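Long-range contact in cellulase (Clostridium cellulovorans, PDB 6UI3), which probably hydrolyses internal beta-1,4 linkages of cellulose and related polysaccharides, this chain being the glycoside hydrolase family 5 catalytic domain of a longer broad-specificity endoglucanase: residues 47-56 against 91-100. Residues are numbered along the deposited sequence; the frame is centred on the assembly and turned at random. Where two conformers were deposited one is given.
Sequences TTKKMFDTLK and VVNYALANDM. With EDO (1,2-ethanediol), chain B.
With F52 CG, in the conformer given, opposite its own carbonyl carbon (chi1 -77°) and Y94 CG placed likewise, the two rings form an offset edge-to-face pair, centroids 5.7 Å apart and planes at 60°. The edge of Y94 points to the F52 face, over which Y94 CB also sits in a CH-pi contact, 3.7 Å from the centroid. A95 CB lies 3.7 Å from F52 CE2. One face of Y94 lies against the T48–K49 backbone, K49 N standing 3.5 Å above its centre; the hydroxyl of Y94 is hydrogen-bonded to R87. Nearer the surface, N98 ND2 gives D53 OD1 a 2.9 Å bond, straight at 164° and in the amide plane, and its other bond goes to Y94 O; this pair fixes the rotation of the amide. K49 NZ bridges to the same D53 OD1 through the syn lone pair. In the conformer given, K56, bent at chi2 and chi4, donates a 2.8 Å hydrogen bond from NZ to N98 O, beside the Schellman motif closing helix 82-96. Neighbouring helices of the TIM barrel thus share an aromatic core backed by V63 of strand 62-65 and a polar rim, where two donors on D53 OD1 would probably stabilise its negative charge.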
loop_
_atom_site.group_PDB
_atom_site.type_symbol
_atom_site.label_atom_id
_atom_site.label_comp_id
_atom_site.label_asym_id
_atom_site.label_seq_id
_atom_site.Cartn_x
_atom_site.Cartn_y
_atom_site.Cartn_z
ATOM N N THR A 47 -11.177 4.646 13.670
ATOM C CA THR A 47 -10.321 3.490 13.916
ATOM C C THR A 47 -9.912 3.415 15.385
ATOM O O THR A 47 -9.686 4.435 16.038
ATOM C CB THR A 47 -9.072 3.616 13.042
ATOM O OG1 THR A 47 -9.457 3.858 11.679
ATOM C CG2 THR A 47 -8.243 2.361 13.063
ATOM N N THR A 48 -9.785 2.187 15.902
ATOM C CA THR A 48 -9.380 1.954 17.288
ATOM C C THR A 48 -8.227 0.963 17.364
ATOM O O THR A 48 -8.022 0.134 16.469
ATOM C CB THR A 48 -10.534 1.398 18.139
ATOM O OG1 THR A 48 -10.863 0.093 17.649
ATOM C CG2 THR A 48 -11.741 2.301 18.088
ATOM N N LYS A 49 -7.506 1.007 18.485
ATOM C CA LYS A 49 -6.452 0.025 18.706
ATOM C C LYS A 49 -7.009 -1.396 18.714
ATOM O O LYS A 49 -6.359 -2.323 18.219
ATOM C CB LYS A 49 -5.691 0.311 20.003
ATOM C CG LYS A 49 -4.521 -0.661 20.192
ATOM C CD LYS A 49 -3.672 -0.304 21.404
ATOM C CE LYS A 49 -2.533 -1.288 21.596
ATOM N NZ LYS A 49 -3.001 -2.611 22.072
ATOM N N LYS A 50 -8.204 -1.592 19.280
ATOM C CA LYS A 50 -8.785 -2.932 19.335
ATOM C C LYS A 50 -8.922 -3.546 17.945
ATOM O O LYS A 50 -8.803 -4.768 17.793
ATOM C CB LYS A 50 -10.133 -2.906 20.054
ATOM C CG LYS A 50 -10.009 -2.733 21.555
ATOM C CD LYS A 50 -11.368 -2.804 22.245
ATOM C CE LYS A 50 -11.233 -2.549 23.745
ATOM N NZ LYS A 50 -12.530 -2.667 24.476
ATOM N N MET A 51 -9.177 -2.737 16.916
ATOM C CA MET A 51 -9.219 -3.283 15.559
ATOM C C MET A 51 -7.881 -3.898 15.172
ATOM O O MET A 51 -7.832 -4.983 14.580
ATOM C CB MET A 51 -9.610 -2.185 14.571
ATOM C CG MET A 51 -11.006 -1.670 14.785
ATOM S SD MET A 51 -11.388 -0.235 13.763
ATOM C CE MET A 51 -12.946 0.287 14.468
ATOM N N PHE A 52 -6.786 -3.208 15.501
ATOM C CA PHE A 52 -5.451 -3.707 15.206
ATOM C C PHE A 52 -5.104 -4.904 16.080
ATOM O O PHE A 52 -4.474 -5.854 15.606
ATOM C CB PHE A 52 -4.433 -2.580 15.394
ATOM C CG PHE A 52 -4.402 -1.584 14.263
ATOM C CD1 PHE A 52 -5.475 -0.729 14.027
ATOM C CD2 PHE A 52 -3.285 -1.485 13.446
ATOM C CE1 PHE A 52 -5.431 0.188 12.980
ATOM C CE2 PHE A 52 -3.239 -0.568 12.404
ATOM C CZ PHE A 52 -4.315 0.267 12.173
ATOM N N ASP A 53 -5.514 -4.883 17.353
ATOM C CA ASP A 53 -5.332 -6.044 18.217
ATOM C C ASP A 53 -5.959 -7.277 17.578
ATOM O O ASP A 53 -5.399 -8.381 17.631
ATOM C CB ASP A 53 -6.040 -5.827 19.565
ATOM C CG ASP A 53 -5.465 -4.700 20.406
ATOM O OD1 ASP A 53 -4.377 -4.170 20.120
ATOM O OD2 ASP A 53 -6.146 -4.355 21.400
ATOM N N THR A 54 -7.153 -7.110 17.005
ATOM C CA THR A 54 -7.868 -8.220 16.387
ATOM C C THR A 54 -7.123 -8.731 15.159
ATOM O O THR A 54 -7.008 -9.942 14.948
ATOM C CB THR A 54 -9.292 -7.763 16.040
ATOM O OG1 THR A 54 -9.998 -7.398 17.241
ATOM C CG2 THR A 54 -10.064 -8.841 15.328
ATOM N N LEU A 55 -6.596 -7.817 14.344
ATOM C CA LEU A 55 -5.807 -8.219 13.181
ATOM C C LEU A 55 -4.550 -8.973 13.600
ATOM O O LEU A 55 -4.199 -9.996 12.998
ATOM C CB LEU A 55 -5.433 -6.988 12.363
ATOM C CG LEU A 55 -6.576 -6.264 11.668
ATOM C CD1 LEU A 55 -6.101 -4.947 11.146
ATOM C CD2 LEU A 55 -7.165 -7.098 10.536
ATOM N N LYS A 56 -3.849 -8.468 14.618
ATOM C CA LYS A 56 -2.646 -9.146 15.089
ATOM C C LYS A 56 -2.974 -10.556 15.564
ATOM O O LYS A 56 -2.263 -11.514 15.236
ATOM C CB LYS A 56 -1.991 -8.338 16.210
ATOM C CG LYS A 56 -0.696 -8.951 16.762
ATOM C CD LYS A 56 0.433 -8.903 15.736
ATOM C CE LYS A 56 1.702 -9.562 16.248
ATOM N NZ LYS A 56 2.039 -9.119 17.622
ATOM N N VAL A 91 -2.826 6.389 14.797
ATOM C CA VAL A 91 -3.156 5.159 14.073
ATOM C C VAL A 91 -1.904 4.336 13.778
ATOM O O VAL A 91 -1.914 3.109 13.936
ATOM C CB VAL A 91 -3.974 5.493 12.813
ATOM C CG1 VAL A 91 -4.223 4.241 11.992
ATOM C CG2 VAL A 91 -5.289 6.158 13.183
ATOM N N VAL A 92 -0.802 4.984 13.379
ATOM C CA VAL A 92 0.475 4.282 13.237
ATOM C C VAL A 92 0.770 3.498 14.506
ATOM O O VAL A 92 1.174 2.328 14.463
ATOM C CB VAL A 92 1.610 5.269 12.908
ATOM C CG1 VAL A 92 2.988 4.646 13.120
ATOM C CG2 VAL A 92 1.479 5.753 11.466
ATOM N N ASN A 93 0.577 4.143 15.658
ATOM C CA ASN A 93 0.902 3.506 16.926
ATOM C C ASN A 93 -0.053 2.387 17.311
ATOM O O ASN A 93 0.336 1.536 18.112
ATOM C CB ASN A 93 1.063 4.573 17.996
ATOM C CG ASN A 93 2.429 5.217 17.937
ATOM O OD1 ASN A 93 3.439 4.525 17.976
ATOM N ND2 ASN A 93 2.473 6.524 17.846
ATOM N N TYR A 94 -1.271 2.339 16.766
ATOM C CA TYR A 94 -2.090 1.148 16.972
ATOM C C TYR A 94 -1.382 -0.081 16.410
ATOM O O TYR A 94 -1.470 -1.180 16.974
ATOM C CB TYR A 94 -3.450 1.280 16.289
ATOM C CG TYR A 94 -4.386 2.369 16.783
ATOM C CD1 TYR A 94 -4.276 2.917 18.052
ATOM C CD2 TYR A 94 -5.411 2.833 15.959
ATOM C CE1 TYR A 94 -5.160 3.917 18.483
ATOM C CE2 TYR A 94 -6.288 3.822 16.374
ATOM C CZ TYR A 94 -6.155 4.362 17.627
ATOM O OH TYR A 94 -7.026 5.350 18.053
ATOM N N ALA A 95 -0.693 0.088 15.274
ATOM C CA ALA A 95 0.066 -0.999 14.668
ATOM C C ALA A 95 1.373 -1.235 15.410
ATOM O O ALA A 95 1.692 -2.367 15.774
ATOM C CB ALA A 95 0.359 -0.683 13.202
ATOM N N LEU A 96 2.134 -0.173 15.656
ATOM C CA LEU A 96 3.446 -0.366 16.250
ATOM C C LEU A 96 3.351 -0.920 17.671
ATOM O O LEU A 96 4.235 -1.670 18.095
ATOM C CB LEU A 96 4.244 0.937 16.251
ATOM C CG LEU A 96 4.587 1.553 14.898
ATOM C CD1 LEU A 96 5.396 2.829 15.066
ATOM C CD2 LEU A 96 5.324 0.558 14.004
ATOM N N ALA A 97 2.295 -0.565 18.423
ATOM C CA ALA A 97 2.122 -1.095 19.774
ATOM C C ALA A 97 1.855 -2.592 19.755
ATOM O O ALA A 97 2.056 -3.260 20.777
ATOM C CB ALA A 97 0.989 -0.365 20.502
ATOM N N ASN A 98 1.396 -3.126 18.622
ATOM C CA ASN A 98 1.224 -4.552 18.400
ATOM C C ASN A 98 2.433 -5.186 17.705
ATOM O O ASN A 98 2.336 -6.320 17.240
ATOM C CB ASN A 98 -0.051 -4.785 17.582
ATOM C CG ASN A 98 -1.300 -4.794 18.441
ATOM O OD1 ASN A 98 -1.479 -5.711 19.233
ATOM N ND2 ASN A 98 -2.166 -3.804 18.286
ATOM N N ASP A 99 3.550 -4.465 17.625
ATOM C CA ASP A 99 4.764 -4.915 16.937
ATOM C C ASP A 99 4.502 -5.303 15.482
ATOM O O ASP A 99 5.135 -6.218 14.942
ATOM C CB ASP A 99 5.488 -6.020 17.705
ATOM C CG ASP A 99 6.952 -6.136 17.306
ATOM O OD1 ASP A 99 7.604 -5.092 17.063
ATOM O OD2 ASP A 99 7.447 -7.274 17.231
ATOM N N MET A 100 3.607 -4.569 14.830
ATOM C CA MET A 100 3.297 -4.724 13.418
ATOM C C MET A 100 3.989 -3.628 12.629
ATOM O O MET A 100 4.191 -2.517 13.124
ATOM C CB MET A 100 1.793 -4.599 13.179
ATOM C CG MET A 100 0.978 -5.632 13.915
ATOM S SD MET A 100 -0.802 -5.254 13.951
ATOM C CE MET A 100 -1.230 -6.155 12.501
HETATM C C1 EDO B . 1.726 -8.197 20.713
HETATM O O1 EDO B . 0.591 -7.428 20.287
HETATM C C2 EDO B . 3.041 -7.540 20.289
HETATM O O2 EDO B . 3.244 -6.303 20.985
HETATM O O HOH W 1 -0.459 -3.952 22.333
#